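UDP-N-acetylglucosamine 4,6-dehydratase (Vibrio fischeri, PDB 3PVZ) probably acts as a lyase on UDP-N-acetylglucosamine, removing water with the help of NAD bound to a Rossmann-type domain. Local coordinates at residues T133-I138 with Q363-R368; F185-S190 with E252-F257; Q216-Q219 with P223-A226. All coordinates share one frame; numbering follows the deposited sequence.

Interaction 1 (T133-I138 with Q363-R368)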
ATOM      1  N   THR A 133      12.941  -3.214   5.736  1.00 41.81           N
ATOM      2  CA  THR A 133      12.121  -2.103   5.286  1.00 41.21           C
ATOM      3  C   THR A 133      12.972  -0.954   4.723  1.00 40.90           C
ATOM      4  O   THR A 133      12.611  -0.350   3.714  1.00 40.42           O
ATOM      5  CB  THR A 133      11.205  -1.591   6.405  1.00 41.02           C
ATOM      6  OG1 THR A 133      10.534  -2.697   7.028  1.00 42.74           O
ATOM      7  CG2 THR A 133      10.172  -0.670   5.837  1.00 40.94           C
ATOM      8  N   LEU A 134      14.121  -0.705   5.338  1.00 41.94           N
ATOM      9  CA  LEU A 134      15.037   0.340   4.906  1.00 41.82           C
ATOM     10  C   LEU A 134      15.577   0.065   3.520  1.00 41.01           C
ATOM     11  O   LEU A 134      15.739   0.970   2.725  1.00 41.50           O
ATOM     12  CB  LEU A 134      16.194   0.419   5.902  1.00 43.67           C
ATOM     13  CG  LEU A 134      17.213   1.561   5.883  1.00 44.26           C
ATOM     14  CD1 LEU A 134      16.548   2.934   5.833  1.00 43.20           C
ATOM     15  CD2 LEU A 134      18.115   1.461   7.111  1.00 45.23           C
HETATM   16  N   MSE A 135      15.886  -1.190   3.235  1.00 41.47           N
HETATM   17  CA  MSE A 135      16.383  -1.566   1.910  1.00 40.62           C
HETATM   18  C   MSE A 135      15.259  -1.384   0.910  1.00 39.07           C
HETATM   19  O   MSE A 135      15.492  -0.890  -0.169  1.00 37.91           O
HETATM   20  CB  MSE A 135      16.871  -3.011   1.866  1.00 41.28           C
HETATM   21  CG  MSE A 135      17.367  -3.506   0.540  1.00 40.03           C
HETATM   22 SE   MSE A 135      18.870  -2.502  -0.073  0.65 40.66          SE
HETATM   23  CE  MSE A 135      20.259  -3.606   0.786  1.00 35.40           C
ATOM     24  N   ARG A 136      14.037  -1.741   1.285  1.00 38.40           N
ATOM     25  CA  ARG A 136      12.927  -1.559   0.376  1.00 37.37           C
ATOM     26  C   ARG A 136      12.715  -0.078   0.028  1.00 36.45           C
ATOM     27  O   ARG A 136      12.357   0.253  -1.070  1.00 34.74           O
ATOM     28  CB  ARG A 136      11.628  -2.181   0.926  1.00 36.63           C
ATOM     29  CG  ARG A 136      10.485  -1.955  -0.025  1.00 35.47           C
ATOM     30  CD  ARG A 136       9.182  -2.586   0.389  1.00 37.94           C
ATOM     31  NE  ARG A 136       8.155  -2.168  -0.557  1.00 36.05           N
ATOM     32  CZ  ARG A 136       6.910  -1.815  -0.241  1.00 36.64           C
ATOM     33  NH1 ARG A 136       6.484  -1.799   1.007  1.00 40.02           N
ATOM     34  NH2 ARG A 136       6.093  -1.399  -1.172  1.00 37.77           N
HETATM   35  N   MSE A 137      12.906   0.788   1.001  1.00 37.54           N
HETATM   36  CA  MSE A 137      12.717   2.223   0.842  1.00 37.97           C
HETATM   37  C   MSE A 137      13.759   2.740  -0.118  1.00 36.55           C
HETATM   38  O   MSE A 137      13.505   3.619  -0.896  1.00 35.05           O
HETATM   39  CB  MSE A 137      12.832   2.916   2.247  1.00 39.97           C
HETATM   40  CG  MSE A 137      13.388   4.327   2.247  1.00 43.79           C
HETATM   41 SE   MSE A 137      13.546   5.153   4.024  0.65 55.60          SE
HETATM   42  CE  MSE A 137      11.610   5.636   3.930  1.00 37.65           C
ATOM     43  N   ILE A 138      14.955   2.189  -0.044  1.00 37.51           N
ATOM     44  CA  ILE A 138      16.016   2.560  -0.976  1.00 37.45           C
ATOM     45  C   ILE A 138      15.647   2.094  -2.394  1.00 37.18           C
ATOM     46  O   ILE A 138      15.889   2.823  -3.356  1.00 35.88           O
ATOM     47  CB  ILE A 138      17.373   1.953  -0.579  1.00 38.31           C
ATOM     48  CG1 ILE A 138      17.941   2.652   0.653  1.00 39.01           C
ATOM     49  CG2 ILE A 138      18.360   2.063  -1.726  1.00 37.60           C
ATOM     50  CD1 ILE A 138      19.018   1.835   1.299  1.00 41.75           C
ATOM     51  N   GLN A 363      25.771  -5.590  -3.630  1.00 50.30           N
ATOM     52  CA  GLN A 363      26.507  -6.627  -2.894  1.00 52.64           C
ATOM     53  C   GLN A 363      25.811  -7.000  -1.594  1.00 53.15           C
ATOM     54  O   GLN A 363      25.872  -8.139  -1.176  1.00 54.30           O
ATOM     55  CB  GLN A 363      27.970  -6.218  -2.603  1.00 53.68           C
ATOM     56  CG  GLN A 363      28.890  -7.398  -2.116  1.00 57.38           C
ATOM     57  CD  GLN A 363      29.192  -8.462  -3.219  1.00 59.42           C
ATOM     58  OE1 GLN A 363      29.728  -8.132  -4.287  1.00 61.38           O
ATOM     59  NE2 GLN A 363      28.848  -9.733  -2.950  1.00 57.44           N
HETATM   60  N   MSE A 364      25.172  -6.054  -0.925  1.00 53.17           N
HETATM   61  CA  MSE A 364      24.353  -6.430   0.203  1.00 53.44           C
HETATM   62  C   MSE A 364      23.257  -7.389  -0.277  1.00 53.06           C
HETATM   63  O   MSE A 364      22.970  -8.378   0.366  1.00 53.13           O
HETATM   64  CB  MSE A 364      23.737  -5.203   0.863  1.00 53.19           C
HETATM   65  CG  MSE A 364      24.712  -4.367   1.673  1.00 53.47           C
HETATM   66 SE   MSE A 364      23.814  -2.807   2.428  0.65 53.72          SE
HETATM   67  CE  MSE A 364      25.127  -1.445   1.892  1.00 51.89           C
ATOM     68  N   LYS A 365      22.650  -7.095  -1.415  1.00 53.20           N
ATOM     69  CA  LYS A 365      21.592  -7.956  -1.954  1.00 53.36           C
ATOM     70  C   LYS A 365      22.093  -9.341  -2.384  1.00 55.21           C
ATOM     71  O   LYS A 365      21.346 -10.307  -2.346  1.00 56.20           O
ATOM     72  CB  LYS A 365      20.910  -7.288  -3.126  1.00 52.00           C
ATOM     73  CG  LYS A 365      20.018  -6.121  -2.724  1.00 50.86           C
ATOM     74  CD  LYS A 365      19.442  -5.505  -3.925  1.00 49.23           C
ATOM     75  CE  LYS A 365      18.717  -4.207  -3.616  1.00 50.49           C
ATOM     76  NZ  LYS A 365      17.992  -3.659  -4.833  1.00 47.27           N
ATOM     77  N   THR A 366      23.346  -9.418  -2.799  1.00 56.91           N
ATOM     78  CA  THR A 366      23.943 -10.659  -3.245  1.00 58.17           C
ATOM     79  C   THR A 366      24.216 -11.507  -2.032  1.00 59.83           C
ATOM     80  O   THR A 366      23.914 -12.694  -2.035  1.00 60.82           O
ATOM     81  CB  THR A 366      25.240 -10.401  -4.019  1.00 58.71           C
ATOM     82  OG1 THR A 366      24.908  -9.808  -5.279  1.00 57.85           O
ATOM     83  CG2 THR A 366      26.037 -11.700  -4.251  1.00 60.09           C
ATOM     84  N   ASP A 367      24.743 -10.878  -0.985  1.00 60.18           N
ATOM     85  CA  ASP A 367      25.056 -11.563   0.252  1.00 61.64           C
ATOM     86  C   ASP A 367      23.809 -12.067   0.993  1.00 61.13           C
ATOM     87  O   ASP A 367      23.911 -12.913   1.889  1.00 62.38           O
ATOM     88  CB  ASP A 367      25.892 -10.649   1.162  1.00 62.66           C
ATOM     89  CG  ASP A 367      27.203 -10.190   0.502  1.00 63.66           C
ATOM     90  OD1 ASP A 367      27.613 -10.794  -0.511  1.00 63.26           O
ATOM     91  OD2 ASP A 367      27.812  -9.212   0.987  1.00 65.34           O
ATOM     92  N   ARG A 368      22.646 -11.560   0.603  1.00 59.36           N
ATOM     93  CA  ARG A 368      21.349 -11.909   1.189  1.00 59.14           C
ATOM     94  C   ARG A 368      21.296 -11.534   2.648  1.00 58.44           C
ATOM     95  O   ARG A 368      20.452 -12.034   3.390  1.00 58.89           O
ATOM     96  CB  ARG A 368      20.979 -13.401   1.033  1.00 60.16           C
ATOM     97  CG  ARG A 368      21.185 -14.065  -0.339  1.00 62.94           C
ATOM     98  CD  ARG A 368      20.653 -13.289  -1.493  1.00 66.36           C
ATOM     99  NE  ARG A 368      19.420 -13.822  -2.086  1.00 70.32           N
ATOM    100  CZ  ARG A 368      18.893 -13.352  -3.223  1.00 71.80           C
ATOM    101  NH1 ARG A 368      19.519 -12.375  -3.881  1.00 72.18           N
ATOM    102  NH2 ARG A 368      17.763 -13.867  -3.724  1.00 72.01           N
TER
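A chi1 of 178° swings Met135 CG opposite its own amide nitrogen, and bends at chi2 and chi3 then turn its selenium and methyl from helix 131-154 toward helix 351-367, where Met364 and Lys365 receive them. This is helix-helix packing on one flank of the Rossmann-type domain, where helix 351-367 lies against a helix that follows one of the parallel strands. The backbones stay well apart, with the CA atoms of Met135 and Lys365 9.1 Å from each other, and side chains bridge the gap. Both methionines are modelled as selenomethionine. Met135 CE rests on Met364 CB at 3.8 Å and lies 4.0 Å from Met364 SE, so the methyl sits against both the CB and the selenium of Met364, away from that residue's own methyl. The Met364 chain goes on toward helix 372-382, where Glu374 and Leu378 meet it.

Trp370 and Ile361 also touch Met135, and Glu102 of the second subunit packs on it, which places the contact beside the dimer interface. Lys365 works differently. It is extended beyond CG and crosses Met135 at a slant, carrying its ammonium past the selenium to a salt bridge with Asp139, one turn further along helix 131-154. While the charge of the lysine is paired there, the carbon next to it makes the contact with the methionine: Lys365 CE sits 3.9 Å from Met135 SE.

Interaction 2 (F185-S190 with E252-F257)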
ATOM      1  N   PHE A 185      20.839  10.989  -8.157  1.00 34.09           N
ATOM      2  CA  PHE A 185      20.563  10.163  -9.331  1.00 33.47           C
ATOM      3  C   PHE A 185      19.761  10.935 -10.347  1.00 33.52           C
ATOM      4  O   PHE A 185      19.967  10.764 -11.540  1.00 34.64           O
ATOM      5  CB  PHE A 185      19.841   8.836  -8.964  1.00 33.14           C
ATOM      6  CG  PHE A 185      20.758   7.782  -8.407  1.00 32.53           C
ATOM      7  CD1 PHE A 185      21.403   6.899  -9.249  1.00 35.73           C
ATOM      8  CD2 PHE A 185      21.042   7.742  -7.052  1.00 31.80           C
ATOM      9  CE1 PHE A 185      22.288   5.942  -8.747  1.00 36.66           C
ATOM     10  CE2 PHE A 185      21.920   6.814  -6.524  1.00 35.19           C
ATOM     11  CZ  PHE A 185      22.544   5.890  -7.371  1.00 37.78           C
ATOM     12  N   LEU A 186      18.806  11.724  -9.863  1.00 33.68           N
ATOM     13  CA  LEU A 186      17.966  12.588 -10.689  1.00 33.82           C
ATOM     14  C   LEU A 186      18.836  13.634 -11.428  1.00 34.00           C
ATOM     15  O   LEU A 186      18.612  13.947 -12.556  1.00 32.78           O
ATOM     16  CB  LEU A 186      17.005  13.365  -9.810  1.00 33.26           C
ATOM     17  CG  LEU A 186      15.528  13.062  -9.715  1.00 37.72           C
ATOM     18  CD1 LEU A 186      15.273  11.613  -9.394  1.00 39.89           C
ATOM     19  CD2 LEU A 186      14.867  14.025  -8.682  1.00 37.99           C
HETATM   20  N   MSE A 187      19.800  14.207 -10.736  1.00 35.49           N
HETATM   21  CA  MSE A 187      20.644  15.195 -11.353  1.00 36.60           C
HETATM   22  C   MSE A 187      21.404  14.551 -12.501  1.00 37.05           C
HETATM   23  O   MSE A 187      21.565  15.188 -13.515  1.00 38.35           O
HETATM   24  CB  MSE A 187      21.593  15.874 -10.350  1.00 38.01           C
HETATM   25  CG  MSE A 187      20.964  16.885  -9.390  1.00 40.65           C
HETATM   26 SE   MSE A 187      19.646  18.185 -10.114  0.65 49.52          SE
HETATM   27  CE  MSE A 187      17.972  17.202  -9.700  1.00 47.28           C
ATOM     28  N   ARG A 188      21.861  13.304 -12.364  1.00 37.74           N
ATOM     29  CA  ARG A 188      22.590  12.656 -13.457  1.00 37.28           C
ATOM     30  C   ARG A 188      21.670  12.456 -14.633  1.00 36.43           C
ATOM     31  O   ARG A 188      22.060  12.726 -15.772  1.00 35.89           O
ATOM     32  CB  ARG A 188      23.166  11.311 -13.068  1.00 37.80           C
ATOM     33  CG  ARG A 188      23.788  10.573 -14.228  1.00 37.96           C
ATOM     34  CD  ARG A 188      24.729   9.439 -13.769  1.00 39.51           C
ATOM     35  NE  ARG A 188      23.976   8.317 -13.211  1.00 36.70           N
ATOM     36  CZ  ARG A 188      24.526   7.206 -12.756  1.00 40.87           C
ATOM     37  NH1 ARG A 188      23.758   6.253 -12.267  1.00 40.36           N
ATOM     38  NH2 ARG A 188      25.857   7.049 -12.761  1.00 41.61           N
ATOM     39  N   LYS A 189      20.467  11.964 -14.358  1.00 34.93           N
ATOM     40  CA  LYS A 189      19.460  11.735 -15.418  1.00 34.63           C
ATOM     41  C   LYS A 189      18.957  12.989 -16.110  1.00 34.14           C
ATOM     42  O   LYS A 189      18.515  12.932 -17.254  1.00 33.25           O
ATOM     43  CB  LYS A 189      18.254  10.982 -14.864  1.00 33.89           C
ATOM     44  CG  LYS A 189      18.512   9.482 -14.634  1.00 36.33           C
ATOM     45  CD  LYS A 189      18.988   8.804 -15.936  1.00 37.02           C
ATOM     46  CE  LYS A 189      19.056   7.291 -15.844  1.00 37.59           C
ATOM     47  NZ  LYS A 189      19.965   6.820 -14.801  1.00 39.04           N
ATOM     48  N   SER A 190      19.004  14.111 -15.408  1.00 35.20           N
ATOM     49  CA  SER A 190      18.609  15.383 -15.972  1.00 35.54           C
ATOM     50  C   SER A 190      19.570  15.924 -17.021  1.00 35.51           C
ATOM     51  O   SER A 190      19.226  16.865 -17.696  1.00 35.29           O
ATOM     52  CB  SER A 190      18.428  16.433 -14.889  1.00 35.90           C
ATOM     53  OG  SER A 190      19.635  16.792 -14.328  1.00 36.76           O
ATOM     54  N   GLU A 252      10.706  23.701 -16.029  1.00 34.51           N
ATOM     55  CA  GLU A 252      11.870  23.480 -16.839  1.00 35.64           C
ATOM     56  C   GLU A 252      12.757  22.458 -16.173  1.00 34.98           C
ATOM     57  O   GLU A 252      12.616  22.197 -14.986  1.00 35.25           O
ATOM     58  CB  GLU A 252      12.620  24.790 -17.060  1.00 37.47           C
ATOM     59  CG  GLU A 252      11.803  25.777 -17.843  1.00 41.28           C
ATOM     60  CD  GLU A 252      12.577  27.042 -18.103  1.00 45.17           C
ATOM     61  OE1 GLU A 252      13.474  27.000 -18.973  1.00 51.77           O
ATOM     62  OE2 GLU A 252      12.297  28.053 -17.432  1.00 45.82           O
ATOM     63  N   ASN A 253      13.687  21.894 -16.943  1.00 35.02           N
ATOM     64  CA  ASN A 253      14.696  20.970 -16.390  1.00 34.98           C
ATOM     65  C   ASN A 253      15.268  21.538 -15.112  1.00 34.79           C
ATOM     66  O   ASN A 253      15.817  22.610 -15.131  1.00 34.11           O
ATOM     67  CB  ASN A 253      15.849  20.656 -17.380  1.00 34.17           C
ATOM     68  CG  ASN A 253      16.604  19.347 -17.010  1.00 35.72           C
ATOM     69  OD1 ASN A 253      16.101  18.517 -16.239  1.00 34.25           O
ATOM     70  ND2 ASN A 253      17.791  19.151 -17.586  1.00 31.04           N
ATOM     71  N   ARG A 254      15.142  20.769 -14.034  1.00 35.08           N
ATOM     72  CA  ARG A 254      15.618  21.090 -12.682  1.00 35.81           C
ATOM     73  C   ARG A 254      14.779  22.051 -11.833  1.00 35.42           C
ATOM     74  O   ARG A 254      15.204  22.412 -10.740  1.00 36.43           O
ATOM     75  CB  ARG A 254      17.071  21.584 -12.710  1.00 37.58           C
ATOM     76  CG  ARG A 254      18.003  20.621 -13.343  1.00 40.69           C
ATOM     77  CD  ARG A 254      19.449  21.106 -13.286  1.00 44.47           C
ATOM     78  NE  ARG A 254      20.184  20.116 -14.026  1.00 47.67           N
ATOM     79  CZ  ARG A 254      20.522  20.201 -15.307  1.00 50.11           C
ATOM     80  NH1 ARG A 254      20.291  21.311 -15.995  1.00 48.55           N
ATOM     81  NH2 ARG A 254      21.144  19.162 -15.884  1.00 51.37           N
ATOM     82  N   ASP A 255      13.593  22.449 -12.277  1.00 34.16           N
ATOM     83  CA  ASP A 255      12.783  23.354 -11.477  1.00 34.37           C
ATOM     84  C   ASP A 255      12.098  22.558 -10.341  1.00 35.14           C
ATOM     85  O   ASP A 255      11.562  21.466 -10.598  1.00 33.34           O
ATOM     86  CB  ASP A 255      11.670  23.921 -12.313  1.00 34.21           C
ATOM     87  CG  ASP A 255      12.070  25.073 -13.177  1.00 35.53           C
ATOM     88  OD1 ASP A 255      13.219  25.578 -13.140  1.00 36.67           O
ATOM     89  OD2 ASP A 255      11.143  25.514 -13.881  1.00 37.40           O
ATOM     90  N   ILE A 256      12.139  23.095  -9.116  1.00 35.64           N
ATOM     91  CA  ILE A 256      11.356  22.600  -8.002  1.00 36.13           C
ATOM     92  C   ILE A 256      10.235  23.615  -7.747  1.00 36.46           C
ATOM     93  O   ILE A 256      10.481  24.751  -7.312  1.00 37.32           O
ATOM     94  CB  ILE A 256      12.146  22.462  -6.663  1.00 37.17           C
ATOM     95  CG1 ILE A 256      13.436  21.646  -6.812  1.00 37.74           C
ATOM     96  CG2 ILE A 256      11.246  21.822  -5.596  1.00 35.66           C
ATOM     97  CD1 ILE A 256      14.376  21.803  -5.600  1.00 34.16           C
ATOM     98  N   PHE A 257       9.008  23.204  -8.020  1.00 35.85           N
ATOM     99  CA  PHE A 257       7.837  24.058  -7.785  1.00 35.70           C
ATOM    100  C   PHE A 257       7.414  23.918  -6.328  1.00 36.21           C
ATOM    101  O   PHE A 257       7.551  22.846  -5.750  1.00 35.43           O
ATOM    102  CB  PHE A 257       6.699  23.648  -8.714  1.00 34.04           C
ATOM    103  CG  PHE A 257       6.805  24.211 -10.097  1.00 33.43           C
ATOM    104  CD1 PHE A 257       8.048  24.383 -10.725  1.00 35.70           C
ATOM    105  CD2 PHE A 257       5.653  24.602 -10.792  1.00 34.31           C
ATOM    106  CE1 PHE A 257       8.137  24.921 -12.005  1.00 34.07           C
ATOM    107  CE2 PHE A 257       5.737  25.133 -12.092  1.00 34.32           C
ATOM    108  CZ  PHE A 257       6.960  25.295 -12.696  1.00 33.39           C
TER
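Met187, in the last turns of helix 174-189, is the first residue to meet the turn 252-255. Its selenium (the residue is modelled as selenomethionine) lies 4.3 Å from Arg254 CD and close to the plane of the guanidinium, at its edge. Lys189 leans the other way, to a salt bridge with Asp146 of helix 131-154. Ser190 then carries most of the contact. With chi1 at 70°, OG sits between the backbone N and the carbonyl carbon and folds back to give a hydrogen bond to Met187 O at 2.6 Å. Ser190 OG in turn accepts a weak, bent bond from Arg254 NH2 (3.2 Å, 125° at the hydrogen).

The carbonyl of Ser190 is gripped more firmly. Asn253 ND2 donates to Ser190 O at 2.7 Å with an angle of 159°, and the acceptor lies close to the asparagine's amide plane. ND2 also rides above the rim of the Arg254 guanidinium. Asn253 and Arg254 are the middle residues of a type II beta turn, with Arg254 at positive phi, closed by Asp255 N to Glu252 O at 2.9 Å. Asn253 OD1 takes the backbone N-H of Ile195, which should fix the amide's flip and links the end of helix 174-189 to strand 194-198. Strand 159-163, this helix and strand 194-198 form a beta-alpha-beta crossover of the Rossmann-type fold, with strand 255-259 next to strand 194-198.

Interaction 3 (Q216-Q219 with P223-A226)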
ATOM      1  N   GLN A 216     -10.129   7.481  10.877  1.00 47.85           N
ATOM      2  CA  GLN A 216     -10.172   6.086  11.280  1.00 47.91           C
ATOM      3  C   GLN A 216     -10.625   5.996  12.705  1.00 48.57           C
ATOM      4  O   GLN A 216     -11.524   5.221  13.036  1.00 48.47           O
ATOM      5  CB  GLN A 216      -8.803   5.435  11.083  1.00 48.14           C
ATOM      6  CG  GLN A 216      -8.363   5.393   9.641  1.00 47.51           C
ATOM      7  CD  GLN A 216      -9.211   4.455   8.802  1.00 48.55           C
ATOM      8  OE1 GLN A 216     -10.009   4.905   7.988  1.00 50.93           O
ATOM      9  NE2 GLN A 216      -9.040   3.150   8.994  1.00 47.07           N
ATOM     10  N   ARG A 217     -10.030   6.833  13.554  1.00 49.15           N
ATOM     11  CA  ARG A 217     -10.421   6.878  14.948  1.00 49.67           C
ATOM     12  C   ARG A 217     -11.922   7.142  15.067  1.00 50.57           C
ATOM     13  O   ARG A 217     -12.611   6.447  15.806  1.00 50.80           O
ATOM     14  CB  ARG A 217      -9.627   7.935  15.735  1.00 49.71           C
ATOM     15  CG  ARG A 217      -8.102   7.789  15.720  1.00 48.03           C
ATOM     16  CD  ARG A 217      -7.548   6.638  16.509  1.00 46.86           C
ATOM     17  NE  ARG A 217      -7.860   5.312  15.975  1.00 48.12           N
ATOM     18  CZ  ARG A 217      -7.408   4.795  14.828  1.00 47.05           C
ATOM     19  NH1 ARG A 217      -6.628   5.478  13.984  1.00 44.77           N
ATOM     20  NH2 ARG A 217      -7.758   3.566  14.516  1.00 48.42           N
ATOM     21  N   ILE A 218     -12.444   8.114  14.334  1.00 51.31           N
ATOM     22  CA  ILE A 218     -13.874   8.407  14.422  1.00 53.67           C
ATOM     23  C   ILE A 218     -14.705   7.204  13.987  1.00 55.00           C
ATOM     24  O   ILE A 218     -15.714   6.877  14.606  1.00 56.55           O
ATOM     25  CB  ILE A 218     -14.308   9.610  13.547  1.00 53.56           C
ATOM     26  CG1 ILE A 218     -13.681  10.911  14.039  1.00 54.68           C
ATOM     27  CG2 ILE A 218     -15.836   9.761  13.579  1.00 54.35           C
ATOM     28  CD1 ILE A 218     -14.013  11.230  15.499  1.00 58.89           C
ATOM     29  N   GLN A 219     -14.266   6.558  12.919  1.00 55.19           N
ATOM     30  CA  GLN A 219     -14.966   5.417  12.357  1.00 56.72           C
ATOM     31  C   GLN A 219     -14.973   4.184  13.297  1.00 57.49           C
ATOM     32  O   GLN A 219     -15.897   3.354  13.248  1.00 57.92           O
ATOM     33  CB  GLN A 219     -14.286   5.063  11.036  1.00 55.91           C
ATOM     34  CG  GLN A 219     -15.127   4.381  10.017  1.00 58.96           C
ATOM     35  CD  GLN A 219     -14.341   4.195   8.723  1.00 61.21           C
ATOM     36  OE1 GLN A 219     -14.052   5.171   8.011  1.00 62.87           O
ATOM     37  NE2 GLN A 219     -13.953   2.945   8.435  1.00 62.13           N
ATOM     38  N   PRO A 223     -10.349   6.986  20.666  1.00 55.59           N
ATOM     39  CA  PRO A 223      -9.872   8.328  20.984  1.00 55.09           C
ATOM     40  C   PRO A 223      -9.039   8.978  19.866  1.00 53.62           C
ATOM     41  O   PRO A 223      -8.287   8.285  19.166  1.00 53.00           O
ATOM     42  CB  PRO A 223      -8.991   8.113  22.211  1.00 56.27           C
ATOM     43  CG  PRO A 223      -9.317   6.781  22.743  1.00 57.00           C
ATOM     44  CD  PRO A 223      -9.944   5.978  21.663  1.00 56.16           C
ATOM     45  N   ILE A 224      -9.168  10.298  19.720  1.00 52.12           N
ATOM     46  CA  ILE A 224      -8.284  11.057  18.860  1.00 50.62           C
ATOM     47  C   ILE A 224      -7.052  11.453  19.653  1.00 51.24           C
ATOM     48  O   ILE A 224      -7.160  11.919  20.818  1.00 52.20           O
ATOM     49  CB  ILE A 224      -8.955  12.344  18.349  1.00 50.95           C
ATOM     50  CG1 ILE A 224     -10.251  12.017  17.574  1.00 49.52           C
ATOM     51  CG2 ILE A 224      -7.961  13.188  17.521  1.00 48.84           C
ATOM     52  CD1 ILE A 224     -10.157  12.146  16.146  1.00 47.63           C
ATOM     53  N   VAL A 225      -5.896  11.303  19.013  1.00 49.23           N
ATOM     54  CA  VAL A 225      -4.600  11.571  19.604  1.00 49.89           C
ATOM     55  C   VAL A 225      -3.865  12.531  18.674  1.00 48.42           C
ATOM     56  O   VAL A 225      -3.827  12.321  17.481  1.00 47.83           O
ATOM     57  CB  VAL A 225      -3.815  10.239  19.775  1.00 50.57           C
ATOM     58  CG1 VAL A 225      -2.328  10.481  20.035  1.00 52.52           C
ATOM     59  CG2 VAL A 225      -4.410   9.401  20.903  1.00 51.78           C
ATOM     60  N   ALA A 226      -3.316  13.615  19.196  1.00 48.72           N
ATOM     61  CA  ALA A 226      -2.701  14.631  18.337  1.00 47.63           C
ATOM     62  C   ALA A 226      -1.775  15.531  19.118  1.00 49.14           C
ATOM     63  O   ALA A 226      -2.154  16.021  20.180  1.00 48.74           O
ATOM     64  CB  ALA A 226      -3.752  15.463  17.697  1.00 47.28           C
TER
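A four-residue loop, residues 220-223, joins helix 210-219 to strand 224-227, so the chain reverses sharply and brings the CA atoms of Arg217 and Ile224 to 6.1 Å. Pro223, extended at psi 145°, presents its carbonyl oxygen to the helix. The aliphatic part of Arg217 lies alongside that oxygen in a carbon-to-oxygen contact: CB, CG and CD all face it, and Arg217 CD comes to 3.2 Å of Pro223 O. The oxygen also lies at the edge of the guanidinium, near its plane. Bends at chi2 (-71°) and chi3 (68°) fold the arginine chain back beyond CD, so the guanidinium turns toward the Gln216 side of the helix. Its NH2 reaches Gln222 OE1 in the connecting loop as well as Glu75 of the second subunit, in a salt bridge at the dimer interface.

Strand 224-227 is an outer member of a three-stranded parallel sheet within this chain, next to strand 306-312, and the helix and its loop lead directly into it. This small alpha/beta part stands apart from the nine-stranded sheet and is consistent with the smaller, substrate-binding part of extended short-chain dehydrogenase relatives. On the apolar side, Ile218 and Ile224 meet by their delta methyls, CD1 to CD1 at 4.0 Å, their chains crossing. Ile224 CD1 also approaches Arg217 CB at 4.3 Å. Trp307 packs on both isoleucines, and helix 270-280 meets them through Tyr277 and Leu278 on Ile218 and Ala274 on Ile224.

Interactions 1 and 2 both belong to the Rossmann-type part. Their centres are 26 Å apart and their nearest atoms about 8 Å, without touching. In interaction 1 the side chain of Lys365 is about 12 Å from a bound NAD and about 11 Å from that of Asp97, an NAD-binding residue; in interaction 2 the side chain of Met187 is about 11 Å from that of Lys179, another such residue. Interaction 3 lies away from these sites, its centre 35 Å from that of interaction 1 and 39 Å from that of interaction 2, on the opposite side of the chain's centre from the latter. Interactions 1 and 3 both touch the second subunit; interaction 2 does not.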